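Side-chain contacts in carboxypeptidase 1 (Deinococcus radiodurans str. R1, PDB 5GIV), which probably removes amino acids one after another from the C-terminus of peptides with broad specificity, as a zinc-dependent carboxypeptidase of the M32 family: residues A[14-19]-A[64-69]; A[21-26]-A[55-60]; A[30-35]-A[239-244]; A[91-96]-A[466-471]; A[102-107]-A[146-151]. All blocks are in the same frame, centred on the assembly; numbering follows the deposited sequence.

Interaction 1. Residues A[14-19]-A[64-69]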
# COMPACT_ATOMS: atom_id res chain seq x y z
N THR A 14 20.52 17.26 8.15
CA THR A 14 20.17 15.84 8.16
C THR A 14 18.67 15.65 8.37
O THR A 14 18.06 14.74 7.80
CB THR A 14 20.97 15.10 9.23
OG1 THR A 14 20.84 15.78 10.49
CG2 THR A 14 22.44 15.07 8.85
N GLU A 15 18.05 16.50 9.20
CA GLU A 15 16.61 16.38 9.42
C GLU A 15 15.83 16.75 8.17
O GLU A 15 14.83 16.11 7.84
CB GLU A 15 16.19 17.26 10.60
N HIS A 16 16.30 17.77 7.45
CA HIS A 16 15.65 18.15 6.20
C HIS A 16 15.88 17.11 5.13
O HIS A 16 14.97 16.80 4.34
CB HIS A 16 16.15 19.52 5.75
CG HIS A 16 15.29 20.17 4.71
ND1 HIS A 16 14.18 20.92 5.03
CD2 HIS A 16 15.40 20.22 3.36
CE1 HIS A 16 13.63 21.38 3.92
NE2 HIS A 16 14.36 20.98 2.89
N TRP A 17 17.09 16.56 5.07
CA TRP A 17 17.37 15.49 4.12
C TRP A 17 16.50 14.27 4.39
O TRP A 17 15.96 13.67 3.46
CB TRP A 17 18.85 15.11 4.17
CG TRP A 17 19.75 16.12 3.50
CD1 TRP A 17 19.40 17.02 2.53
CD2 TRP A 17 21.14 16.35 3.77
NE1 TRP A 17 20.48 17.79 2.18
CE2 TRP A 17 21.56 17.39 2.92
CE3 TRP A 17 22.06 15.77 4.64
CZ2 TRP A 17 22.88 17.86 2.92
CZ3 TRP A 17 23.37 16.25 4.64
CH2 TRP A 17 23.76 17.27 3.79
N GLN A 18 16.35 13.89 5.66
CA GLN A 18 15.48 12.76 5.98
C GLN A 18 14.03 13.07 5.62
O GLN A 18 13.29 12.19 5.17
CB GLN A 18 15.60 12.40 7.46
CG GLN A 18 14.81 11.16 7.87
CD GLN A 18 15.36 9.88 7.25
OE1 GLN A 18 14.75 9.28 6.36
NE2 GLN A 18 16.51 9.43 7.75
N GLU A 19 13.62 14.33 5.79
CA GLU A 19 12.26 14.71 5.42
C GLU A 19 12.06 14.60 3.92
O GLU A 19 10.99 14.19 3.45
CB GLU A 19 11.96 16.13 5.93
CG GLU A 19 10.49 16.57 5.79
CD GLU A 19 10.21 17.94 6.39
OE1 GLU A 19 9.33 18.66 5.86
OE2 GLU A 19 10.85 18.30 7.40
N ALA A 64 14.03 28.08 0.56
CA ALA A 64 15.17 29.00 0.60
C ALA A 64 15.99 28.82 1.87
O ALA A 64 17.22 28.85 1.83
CB ALA A 64 14.68 30.44 0.46
N GLY A 65 15.32 28.64 3.01
CA GLY A 65 16.06 28.38 4.23
C GLY A 65 16.97 27.17 4.09
O GLY A 65 18.17 27.24 4.36
N TYR A 66 16.42 26.07 3.55
CA TYR A 66 17.23 24.88 3.28
C TYR A 66 18.42 25.22 2.39
O TYR A 66 19.55 24.79 2.65
CB TYR A 66 16.35 23.81 2.64
CG TYR A 66 17.09 22.61 2.05
CD1 TYR A 66 18.02 21.90 2.78
CD2 TYR A 66 16.83 22.21 0.74
CE1 TYR A 66 18.67 20.81 2.23
CE2 TYR A 66 17.48 21.12 0.19
CZ TYR A 66 18.40 20.43 0.93
OH TYR A 66 19.04 19.35 0.37
N GLY A 67 18.19 26.02 1.34
CA GLY A 67 19.28 26.43 0.48
C GLY A 67 20.35 27.18 1.25
O GLY A 67 21.55 27.02 0.99
N LYS A 68 19.93 28.01 2.21
CA LYS A 68 20.89 28.77 2.99
C LYS A 68 21.75 27.85 3.85
O LYS A 68 22.96 28.04 3.96
CB LYS A 68 20.16 29.81 3.86
N LEU A 69 21.13 26.83 4.46
CA LEU A 69 21.91 25.85 5.21
C LEU A 69 22.96 25.19 4.33
O LEU A 69 24.13 25.06 4.73
CB LEU A 69 20.97 24.79 5.80
CG LEU A 69 20.10 25.14 7.01
CD1 LEU A 69 18.99 26.14 6.68
CD2 LEU A 69 19.50 23.88 7.61

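Interaction 2. Residues A[21-26]-A[55-60]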
# COMPACT_ATOMS: atom_id res chain seq x y z
N ALA A 21 13.70 12.46 1.97
CA ALA A 21 13.60 11.02 1.72
C ALA A 21 12.23 10.48 2.12
O ALA A 21 11.67 9.62 1.43
CB ALA A 21 14.71 10.28 2.46
N ASP A 22 11.68 10.97 3.23
CA ASP A 22 10.39 10.46 3.70
C ASP A 22 9.26 10.85 2.75
O ASP A 22 8.39 10.02 2.43
CB ASP A 22 10.12 10.93 5.13
CG ASP A 22 11.07 10.31 6.14
OD1 ASP A 22 11.73 9.30 5.80
OD2 ASP A 22 11.16 10.81 7.29
N PHE A 23 9.24 12.10 2.28
CA PHE A 23 8.30 12.44 1.22
C PHE A 23 8.46 11.48 0.05
O PHE A 23 7.48 10.98 -0.50
CB PHE A 23 8.51 13.88 0.74
CG PHE A 23 7.75 14.90 1.53
CD1 PHE A 23 6.37 15.04 1.36
CD2 PHE A 23 8.40 15.76 2.40
CE1 PHE A 23 5.66 15.99 2.08
CE2 PHE A 23 7.70 16.72 3.12
CZ PHE A 23 6.33 16.84 2.96
N GLY A 24 9.71 11.20 -0.33
CA GLY A 24 9.96 10.30 -1.44
C GLY A 24 9.39 8.91 -1.22
O GLY A 24 8.82 8.31 -2.13
N GLY A 25 9.56 8.37 -0.01
CA GLY A 25 8.97 7.07 0.28
C GLY A 25 7.46 7.09 0.21
O GLY A 25 6.84 6.17 -0.32
N ILE A 26 6.84 8.16 0.73
CA ILE A 26 5.38 8.26 0.71
C ILE A 26 4.87 8.42 -0.71
O ILE A 26 3.89 7.77 -1.11
CB ILE A 26 4.90 9.40 1.63
CG1 ILE A 26 5.32 9.14 3.07
CG2 ILE A 26 3.40 9.55 1.52
CD1 ILE A 26 4.98 10.27 4.00
N GLY A 55 3.50 18.59 -4.68
CA GLY A 55 3.65 20.00 -4.37
C GLY A 55 4.38 20.24 -3.07
O GLY A 55 5.26 21.10 -2.99
N LEU A 56 4.03 19.49 -2.02
CA LEU A 56 4.70 19.67 -0.73
C LEU A 56 6.18 19.32 -0.83
O LEU A 56 7.05 20.06 -0.36
CB LEU A 56 4.02 18.84 0.35
CG LEU A 56 2.62 19.30 0.75
CD1 LEU A 56 1.95 18.27 1.64
CD2 LEU A 56 2.69 20.65 1.45
N ARG A 57 6.49 18.18 -1.45
CA ARG A 57 7.88 17.77 -1.57
C ARG A 57 8.69 18.76 -2.39
O ARG A 57 9.82 19.11 -2.03
CB ARG A 57 7.96 16.36 -2.17
CG ARG A 57 9.34 15.93 -2.55
CD ARG A 57 9.60 16.18 -4.02
NE ARG A 57 8.66 15.45 -4.87
CZ ARG A 57 8.30 15.83 -6.10
NH1 ARG A 57 8.80 16.94 -6.63
NH2 ARG A 57 7.44 15.09 -6.81
N HIS A 58 8.10 19.27 -3.48
CA HIS A 58 8.82 20.24 -4.30
C HIS A 58 9.15 21.49 -3.50
O HIS A 58 10.26 22.02 -3.60
CB HIS A 58 7.97 20.60 -5.52
CG HIS A 58 8.62 21.62 -6.42
ND1 HIS A 58 9.57 21.28 -7.36
CD2 HIS A 58 8.46 22.96 -6.50
CE1 HIS A 58 9.96 22.37 -8.00
NE2 HIS A 58 9.30 23.40 -7.49
N ALA A 59 8.21 21.95 -2.67
CA ALA A 59 8.47 23.10 -1.82
C ALA A 59 9.64 22.82 -0.87
O ALA A 59 10.56 23.63 -0.74
CB ALA A 59 7.21 23.47 -1.04
N ARG A 60 9.60 21.67 -0.19
CA ARG A 60 10.72 21.31 0.68
C ARG A 60 12.03 21.32 -0.09
O ARG A 60 13.03 21.88 0.38
CB ARG A 60 10.48 19.94 1.32
CG ARG A 60 9.05 19.70 1.75
CD ARG A 60 8.71 20.39 3.06
NE ARG A 60 7.30 20.77 3.09
CZ ARG A 60 6.55 20.81 4.20
NH1 ARG A 60 5.28 21.18 4.11
NH2 ARG A 60 7.07 20.47 5.37

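Interaction 3. Residues A[30-35]-A[239-244]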
# COMPACT_ATOMS: atom_id res chain seq x y z
N LEU A 30 2.27 5.84 -2.67
CA LEU A 30 1.07 6.20 -3.42
C LEU A 30 1.12 5.62 -4.82
O LEU A 30 0.10 5.16 -5.35
CB LEU A 30 0.92 7.72 -3.47
CG LEU A 30 0.44 8.38 -2.19
CD1 LEU A 30 0.74 9.88 -2.26
CD2 LEU A 30 -1.05 8.12 -1.97
N GLY A 31 2.30 5.65 -5.45
CA GLY A 31 2.42 5.08 -6.79
C GLY A 31 2.44 3.56 -6.78
O GLY A 31 1.85 2.92 -7.66
N TRP A 32 3.13 2.96 -5.81
CA TRP A 32 3.15 1.50 -5.73
C TRP A 32 1.75 0.95 -5.54
O TRP A 32 1.34 0.00 -6.22
CB TRP A 32 4.07 1.04 -4.60
CG TRP A 32 3.97 -0.43 -4.31
CD1 TRP A 32 4.69 -1.44 -4.88
CD2 TRP A 32 3.09 -1.06 -3.37
NE1 TRP A 32 4.32 -2.66 -4.35
CE2 TRP A 32 3.34 -2.44 -3.42
CE3 TRP A 32 2.11 -0.57 -2.48
CZ2 TRP A 32 2.64 -3.36 -2.62
CZ3 TRP A 32 1.43 -1.48 -1.69
CH2 TRP A 32 1.69 -2.85 -1.77
N ASP A 33 0.98 1.53 -4.61
CA ASP A 33 -0.38 1.08 -4.39
C ASP A 33 -1.26 1.34 -5.61
O ASP A 33 -2.14 0.53 -5.93
CB ASP A 33 -0.95 1.77 -3.14
CG ASP A 33 -2.42 1.43 -2.89
OD1 ASP A 33 -2.71 0.32 -2.38
OD2 ASP A 33 -3.28 2.28 -3.23
N GLN A 34 -1.01 2.45 -6.32
CA GLN A 34 -1.78 2.75 -7.52
C GLN A 34 -1.63 1.64 -8.56
O GLN A 34 -2.58 1.33 -9.28
CB GLN A 34 -1.32 4.09 -8.09
CG GLN A 34 -1.97 4.47 -9.40
CD GLN A 34 -1.24 5.61 -10.09
OE1 GLN A 34 -0.01 5.62 -10.19
NE2 GLN A 34 -2.00 6.59 -10.54
N SER A 35 -0.45 1.05 -8.66
CA SER A 35 -0.18 0.01 -9.64
C SER A 35 -0.60 -1.38 -9.19
O SER A 35 -0.69 -2.28 -10.02
CB SER A 35 1.30 -0.01 -9.99
OG SER A 35 1.69 1.22 -10.57
N THR A 239 10.57 -0.25 -6.86
CA THR A 239 10.30 1.04 -6.24
C THR A 239 10.73 0.99 -4.78
O THR A 239 10.57 -0.04 -4.11
CB THR A 239 8.80 1.41 -6.36
OG1 THR A 239 8.56 2.68 -5.74
CG2 THR A 239 7.90 0.36 -5.72
N ARG A 240 11.26 2.11 -4.30
CA ARG A 240 11.75 2.22 -2.93
C ARG A 240 10.70 2.99 -2.12
O ARG A 240 10.51 4.19 -2.34
CB ARG A 240 13.09 2.95 -2.90
CG ARG A 240 13.62 3.24 -1.50
CD ARG A 240 14.92 4.03 -1.54
NE ARG A 240 16.16 3.25 -1.60
CZ ARG A 240 16.64 2.52 -0.61
NH1 ARG A 240 15.98 2.44 0.53
NH2 ARG A 240 17.79 1.87 -0.76
N LEU A 241 10.05 2.32 -1.17
CA LEU A 241 9.09 2.99 -0.31
C LEU A 241 9.72 3.47 1.00
O LEU A 241 9.02 4.09 1.81
CB LEU A 241 7.89 2.08 -0.00
CG LEU A 241 6.87 1.91 -1.13
CD1 LEU A 241 7.51 1.36 -2.41
CD2 LEU A 241 5.70 1.02 -0.71
N GLY A 242 11.00 3.17 1.22
CA GLY A 242 11.69 3.60 2.43
C GLY A 242 13.10 3.02 2.47
O GLY A 242 13.49 2.19 1.64
N GLY A 243 13.84 3.45 3.49
CA GLY A 243 15.21 2.98 3.66
C GLY A 243 15.35 1.48 3.77
O GLY A 243 16.42 0.95 3.48
N HIS A 244 14.30 0.78 4.21
CA HIS A 244 14.33 -0.67 4.36
C HIS A 244 13.11 -1.30 3.69
O HIS A 244 12.60 -2.33 4.14
CB HIS A 244 14.40 -1.06 5.84
CG HIS A 244 15.63 -0.54 6.52
ND1 HIS A 244 16.85 -1.17 6.41
CD2 HIS A 244 15.82 0.53 7.32
CE1 HIS A 244 17.75 -0.49 7.10
NE2 HIS A 244 17.15 0.54 7.66

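Interaction 4. Residues A[91-96]-A[466-471]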
# COMPACT_ATOMS: atom_id res chain seq x y z
N ARG A 91 23.39 20.29 -3.10
CA ARG A 91 23.35 21.57 -3.79
C ARG A 91 23.11 21.40 -5.28
O ARG A 91 22.43 22.22 -5.90
CB ARG A 91 24.66 22.35 -3.56
CG ARG A 91 25.02 22.57 -2.10
CD ARG A 91 25.38 24.03 -1.78
NE ARG A 91 26.66 24.46 -2.34
CZ ARG A 91 26.80 25.46 -3.20
NH1 ARG A 91 25.74 26.15 -3.61
NH2 ARG A 91 28.01 25.78 -3.66
N GLN A 92 23.64 20.33 -5.88
CA GLN A 92 23.35 20.07 -7.28
C GLN A 92 21.87 19.76 -7.49
O GLN A 92 21.26 20.24 -8.45
CB GLN A 92 24.23 18.94 -7.81
CG GLN A 92 25.70 19.31 -7.90
CD GLN A 92 26.61 18.12 -8.21
OE1 GLN A 92 26.16 16.98 -8.33
NE2 GLN A 92 27.91 18.39 -8.32
N ASP A 93 21.28 18.95 -6.59
CA ASP A 93 19.84 18.71 -6.67
C ASP A 93 19.09 20.01 -6.42
O ASP A 93 18.13 20.34 -7.13
CB ASP A 93 19.40 17.66 -5.64
CG ASP A 93 20.04 16.30 -5.87
OD1 ASP A 93 20.59 16.03 -6.96
OD2 ASP A 93 19.97 15.47 -4.93
N PHE A 94 19.53 20.79 -5.43
CA PHE A 94 18.88 22.07 -5.16
C PHE A 94 18.98 23.00 -6.36
O PHE A 94 18.04 23.75 -6.65
CB PHE A 94 19.48 22.71 -3.91
CG PHE A 94 18.76 23.94 -3.47
CD1 PHE A 94 19.10 25.18 -3.98
CD2 PHE A 94 17.73 23.86 -2.54
CE1 PHE A 94 18.43 26.32 -3.56
CE2 PHE A 94 17.06 25.00 -2.13
CZ PHE A 94 17.41 26.22 -2.63
N GLU A 95 20.13 23.00 -7.04
CA GLU A 95 20.29 23.86 -8.21
C GLU A 95 19.26 23.52 -9.29
O GLU A 95 18.50 24.39 -9.73
CB GLU A 95 21.71 23.72 -8.76
CG GLU A 95 21.94 24.42 -10.09
CD GLU A 95 21.83 25.92 -9.99
OE1 GLU A 95 21.95 26.44 -8.85
OE2 GLU A 95 21.64 26.58 -11.03
N LYS A 96 19.20 22.25 -9.70
CA LYS A 96 18.27 21.88 -10.77
C LYS A 96 16.82 22.02 -10.34
O LYS A 96 15.96 22.41 -11.14
CB LYS A 96 18.56 20.47 -11.30
CG LYS A 96 18.66 19.39 -10.26
CD LYS A 96 19.23 18.12 -10.88
CE LYS A 96 20.65 18.33 -11.42
NZ LYS A 96 21.13 17.09 -12.12
N HIS A 466 28.09 2.54 -2.17
CA HIS A 466 28.40 3.95 -2.38
C HIS A 466 27.19 4.80 -2.77
O HIS A 466 27.23 6.01 -2.58
CB HIS A 466 29.50 4.11 -3.42
CG HIS A 466 30.79 3.46 -3.03
ND1 HIS A 466 31.35 2.41 -3.74
CD2 HIS A 466 31.61 3.68 -1.98
CE1 HIS A 466 32.47 2.04 -3.14
NE2 HIS A 466 32.64 2.79 -2.07
N GLY A 467 26.12 4.20 -3.29
CA GLY A 467 25.00 5.02 -3.72
C GLY A 467 25.44 6.12 -4.67
O GLY A 467 26.02 5.84 -5.72
N ARG A 468 25.23 7.38 -4.29
CA ARG A 468 25.60 8.52 -5.13
C ARG A 468 26.94 9.14 -4.70
O ARG A 468 27.30 10.21 -5.21
CB ARG A 468 24.47 9.56 -5.09
CG ARG A 468 23.13 9.01 -5.63
CD ARG A 468 21.96 10.00 -5.56
NE ARG A 468 22.00 11.06 -6.57
CZ ARG A 468 21.43 12.26 -6.42
NH1 ARG A 468 20.80 12.58 -5.29
NH2 ARG A 468 21.51 13.15 -7.40
N ARG A 469 27.68 8.48 -3.80
CA ARG A 469 28.94 9.03 -3.29
C ARG A 469 29.92 9.37 -4.41
O ARG A 469 30.62 10.39 -4.35
CB ARG A 469 29.58 8.05 -2.30
CG ARG A 469 31.08 8.23 -2.06
CD ARG A 469 31.32 9.39 -1.15
NE ARG A 469 32.74 9.65 -0.87
CZ ARG A 469 33.54 10.41 -1.61
NH1 ARG A 469 33.08 10.96 -2.72
NH2 ARG A 469 34.79 10.61 -1.24
N TRP A 470 30.00 8.53 -5.44
CA TRP A 470 30.84 8.79 -6.60
C TRP A 470 29.98 9.11 -7.81
O TRP A 470 28.84 8.64 -7.92
CB TRP A 470 31.74 7.59 -6.91
CG TRP A 470 32.57 7.14 -5.73
CD1 TRP A 470 32.41 6.00 -4.99
CD2 TRP A 470 33.71 7.81 -5.19
NE1 TRP A 470 33.37 5.93 -4.01
CE2 TRP A 470 34.18 7.03 -4.11
CE3 TRP A 470 34.37 9.01 -5.50
CZ2 TRP A 470 35.29 7.41 -3.34
CZ3 TRP A 470 35.47 9.38 -4.74
CH2 TRP A 470 35.92 8.58 -3.67
N THR A 471 30.52 9.92 -8.72
CA THR A 471 29.85 10.12 -10.00
C THR A 471 29.85 8.81 -10.78
O THR A 471 30.67 7.93 -10.53
CB THR A 471 30.54 11.20 -10.84
OG1 THR A 471 31.82 10.74 -11.30
CG2 THR A 471 30.73 12.46 -10.03

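Interaction 5. Residues A[102-107]-A[146-151]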
# COMPACT_ATOMS: atom_id res chain seq x y z
N ALA A 102 8.40 26.66 -10.72
CA ALA A 102 7.35 25.78 -10.21
C ALA A 102 6.13 25.77 -11.13
O ALA A 102 5.48 24.73 -11.30
CB ALA A 102 6.94 26.20 -8.80
N GLU A 103 5.80 26.92 -11.72
CA GLU A 103 4.70 26.95 -12.69
C GLU A 103 4.92 25.93 -13.79
O GLU A 103 4.02 25.15 -14.13
CB GLU A 103 4.56 28.35 -13.28
CG GLU A 103 3.25 29.02 -12.97
CD GLU A 103 2.06 28.09 -13.12
OE1 GLU A 103 1.64 27.48 -12.11
OE2 GLU A 103 1.57 27.94 -14.27
N PHE A 104 6.12 25.93 -14.37
CA PHE A 104 6.43 25.02 -15.46
C PHE A 104 6.41 23.56 -15.01
O PHE A 104 6.02 22.68 -15.76
CB PHE A 104 7.79 25.37 -16.06
CG PHE A 104 8.15 24.54 -17.25
CD1 PHE A 104 7.75 24.92 -18.52
CD2 PHE A 104 8.88 23.38 -17.10
CE1 PHE A 104 8.08 24.17 -19.62
CE2 PHE A 104 9.20 22.62 -18.20
CZ PHE A 104 8.80 23.02 -19.46
N VAL A 105 6.86 23.29 -13.78
CA VAL A 105 6.83 21.93 -13.27
C VAL A 105 5.40 21.40 -13.29
O VAL A 105 5.14 20.28 -13.73
CB VAL A 105 7.42 21.87 -11.85
CG1 VAL A 105 7.31 20.45 -11.28
CG2 VAL A 105 8.86 22.37 -11.86
N ARG A 106 4.45 22.22 -12.82
CA ARG A 106 3.06 21.80 -12.75
C ARG A 106 2.44 21.66 -14.14
O ARG A 106 1.69 20.70 -14.39
CB ARG A 106 2.26 22.80 -11.91
CG ARG A 106 2.52 22.67 -10.40
CD ARG A 106 1.58 23.56 -9.60
NE ARG A 106 1.84 24.97 -9.88
CZ ARG A 106 2.68 25.73 -9.18
NH1 ARG A 106 3.33 25.21 -8.14
NH2 ARG A 106 2.85 27.00 -9.51
N GLU A 107 2.73 22.59 -15.05
CA GLU A 107 2.16 22.49 -16.39
C GLU A 107 2.62 21.22 -17.08
O GLU A 107 1.82 20.47 -17.65
CB GLU A 107 2.53 23.73 -17.21
CG GLU A 107 1.91 23.74 -18.60
CD GLU A 107 2.55 24.74 -19.55
OE1 GLU A 107 3.59 25.33 -19.19
OE2 GLU A 107 1.99 24.95 -20.65
N ALA A 146 14.55 21.87 -21.32
CA ALA A 146 15.99 21.85 -21.53
C ALA A 146 16.56 23.26 -21.62
O ALA A 146 17.72 23.48 -21.25
CB ALA A 146 16.33 21.05 -22.79
N SER A 147 15.78 24.22 -22.10
CA SER A 147 16.29 25.58 -22.26
C SER A 147 16.59 26.25 -20.92
O SER A 147 17.34 27.22 -20.89
CB SER A 147 15.32 26.44 -23.08
OG SER A 147 14.14 26.72 -22.35
N TYR A 148 16.02 25.75 -19.82
CA TYR A 148 16.39 26.26 -18.51
C TYR A 148 17.80 25.85 -18.10
O TYR A 148 18.27 26.30 -17.05
CB TYR A 148 15.41 25.79 -17.43
CG TYR A 148 14.04 26.40 -17.56
CD1 TYR A 148 13.82 27.75 -17.33
CD2 TYR A 148 12.95 25.61 -17.92
CE1 TYR A 148 12.56 28.31 -17.45
CE2 TYR A 148 11.68 26.16 -18.04
CZ TYR A 148 11.50 27.50 -17.81
OH TYR A 148 10.24 28.04 -17.93
N PHE A 149 18.46 25.00 -18.88
CA PHE A 149 19.82 24.55 -18.60
C PHE A 149 20.70 24.82 -19.82
O PHE A 149 21.11 23.90 -20.53
CB PHE A 149 19.82 23.07 -18.21
CG PHE A 149 19.06 22.80 -16.94
CD1 PHE A 149 17.67 22.68 -16.96
CD2 PHE A 149 19.72 22.68 -15.73
CE1 PHE A 149 16.96 22.45 -15.79
CE2 PHE A 149 19.02 22.44 -14.56
CZ PHE A 149 17.64 22.33 -14.59
N PRO A 150 20.98 26.10 -20.08
CA PRO A 150 21.78 26.45 -21.27
C PRO A 150 23.20 25.91 -21.25
O PRO A 150 23.85 25.91 -22.30
CB PRO A 150 21.77 27.98 -21.25
CG PRO A 150 21.57 28.33 -19.82
CD PRO A 150 20.66 27.28 -19.27
N GLU A 151 23.70 25.44 -20.11
CA GLU A 151 25.02 24.81 -20.13
C GLU A 151 25.08 23.60 -21.05
O GLU A 151 26.18 23.14 -21.37
CB GLU A 151 25.45 24.42 -18.71
CG GLU A 151 24.41 23.64 -17.95
CD GLU A 151 23.44 24.57 -17.27
OE1 GLU A 151 23.26 24.49 -16.03
OE2 GLU A 151 22.86 25.42 -17.98

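Interaction 1. Residues A[14-19]-A[64-69]
Tyr66 of helix 64-75 lies against His16 and Trp17 of helix 8-36, and the three rings make an aromatic cluster between two helices in the N-terminal, all-helical part of the M32 fold. With its CG anti to the backbone N (chi1 168°), Tyr66 extends across the gap, its ring against His16 and its hydroxyl at Trp17. The imidazole and the phenol form an offset stack, their centroids 4.1 Å apart and their planes 28° from parallel. Near the root of the tyrosine, CB adds a CH-pi contact over the same imidazole, 3.8 Å from the ring centroid of His16. The imidazole is also tied at its polar end, because His16 NE2 pairs with the carbonyl oxygen of Arg60, at the end of the preceding helix 43-62. Trp17 meets the far end of the tyrosine, its five-membered ring standing about perpendicular to the phenol. The indole also packs on Met86, Val87 and Ala90 of helix 81-99, and both Trp17 and Tyr66 are buried. Trp17 NE1 donates to Tyr66 OH at 2.8 Å, the hydroxyl oxygen lying almost in the indole plane although the N-H is bent away from a straight line, at 133°.

Interaction 2. Residues A[21-26]-A[55-60]
Phe23 points from helix 8-36 at the nearly antiparallel helix 43-62, whose short segment axis passes 10.0 Å away at 160°. Its CB starts the contact, 3.9 Å from Arg57 CB, and also touches CG of that arginine. With CG anti to the carbonyl carbon (chi1 -87°) the ring is laid against Arg57, whose backbone lies over one face toward the rim. Farther out the two edges part company: CE1 meets Leu56 CB at 3.7 Å, while CE2 reaches Arg60 CG at 3.5 Å. At the tip, CZ touches both Leu56 CB and Arg60 NE, and lies over one face of the Arg60 guanidinium, toward its rim, the two planes 57° apart. With Phe23 cut back to alanine, the aliphatic part of Arg60 is likely to lose the ring it rests on and a gap to open between the helices. Leu56 of the second subunit also packs on Phe23, so the ring belongs to the dimer interface as well as to the helix pair. The contact is thus apolar along the arginine chains, while their charged ends turn to acids of helix 8-36, Arg57 to Glu27 and Arg60 to Glu19; packing and ion pairs together hold helix 43-62.

Interaction 3. Residues A[30-35]-A[239-244]
Trp32 of helix 8-36 overlaps Thr239 and Leu241 on the edge strand 238-242 of a small three-stranded mixed sheet, a helix-on-sheet packing within the M32 catalytic fold. The indole leaves the helix with CG anti to the backbone N (chi1 170°), which brings its pyrrole side up to the strand. Thr239 offers its methyl: CG2 lies 3.8 Å from Trp32 CD1 and also reaches Trp32 CB. The hydroxyl of the threonine is the branch anti to its own backbone N, leaving the methyl to make this apolar contact. Two residues on, where Leu241 and Gly242 both face Asp245 in a classic beta bulge, Leu241 points to the same helix. Around the pair, Arg247 of the neighbouring strand makes a cation-pi contact with Trp32, and Asp33 of the second subunit packs on the same tryptophan, so the contact borders the dimer interface. It also lies near the metal centre: the Thr239 side chain is about 8 Å from that of Glu267, the predicted proton donor/acceptor, and about 12 Å from the zinc ion. Leu241 uses both of its methyls, CD2 approaching the indole obliquely and CD1 lying 4.1 Å from Trp32 CB.

Interaction 4. Residues A[91-96]-A[466-471]
Arg468 NH1 is bonded to two acceptors: it gives a hydrogen bond to Asp93 OD2 at 3.0 Å and another to the carbonyl oxygen of Pro285. Its sister nitrogen completes the grip, Arg468 NH2 donating to Asp93 OD1 at 3.1 Å. This is an end-on, bidentate salt bridge, one terminal nitrogen for each carboxylate oxygen, and it joins helix 81-99 to the loop between helices 453-464 and 472-480, parts of the chain some 370 residues apart. Each oxygen uses its syn lone pair, and the carboxylate and guanidinium planes differ by only 2°, so the two groups meet edge to edge as a nearly flat pair. Both bonds are close to straight, the one from NH2 at 168°. The aspartate and the arginine come from opposite directions, and the arginine chain, bent at chi3, turns its terminal nitrogens to face Asp93. The loop contains a type II' turn from His466 to Arg469, in which Gly467 takes the positive phi. Arg85, on the same helix as Asp93, holds the carbonyl oxygen of Arg468, so the loop is bound to helix 81-99 through backbone as well as side chain. Paired charges and two straight bonds would favour an ionised Asp93, and flat bidentate pairing probably restrains rotation of both groups at this surface contact.

Interaction 5. Residues A[102-107]-A[146-151]
Phe104, near the start of helix 102-122, receives the ring of Tyr148, from the C-terminal end region of helix 128-147, in a T-shaped (edge-to-face) aromatic pair that closes one end of a two-helix packing in this helical fold. In the aromatic contact the tyrosine presents its edge and the phenylalanine its face: the planes stand at 69° and the centroids lie 5.4 Å apart. Both residues point across the gap, and with CG anti to the backbone N (chi1 -176°) the Phe104 ring is carried out from its helix to meet the incoming edge. Side-chain packing extends the pair, for Phe104 also rests on Leu141, Gln144 and Ala145 of helix 128-147, while Tyr148 touches Ile100 and Pro101 at the turn leading into helix 102-122. A leucine in place of Phe104 lacks the flat face that takes the tyrosine edge, and Tyr148 would probably be freer to turn. Polar bonds hold the surroundings and take no part between the rings: Arg99 binds the carbonyl oxygen of Tyr148 and makes a salt bridge with Glu151, and on the helix itself Arg106 NH2 reaches Glu103 OE1 at 2.9 Å. At the centre of the aromatic pair, Tyr148 CE2 stands over the middle of the Phe104 ring, 4.0 Å from Phe104 CG, while Tyr148 OH lies 4.0 Å from Phe104 CD1.

Interactions 1, 2 and 3 follow one another along helix 8-36, which meets helix 64-75, then helix 43-62, then the edge strand 238-242. The centres of interactions 1 and 2 are about 12 Å apart, those of 2 and 3 about 13 Å, and Glu19 with Arg60 joins the first two by a salt bridge. Along the chain, interactions 1 and 2 close before 4 and 5 open, while the segments of interaction 3 alternate with theirs. Phe94 packs on Tyr66 and Gly67, linking interaction 4 to 1; Lys96 on Phe149 links it to 5, and His58 on Ala102 and Val105 links 5 to 2. The long helix thus runs from the outer helical layer toward the zinc-bearing core, and interactions 1 to 3 all touch the second subunit.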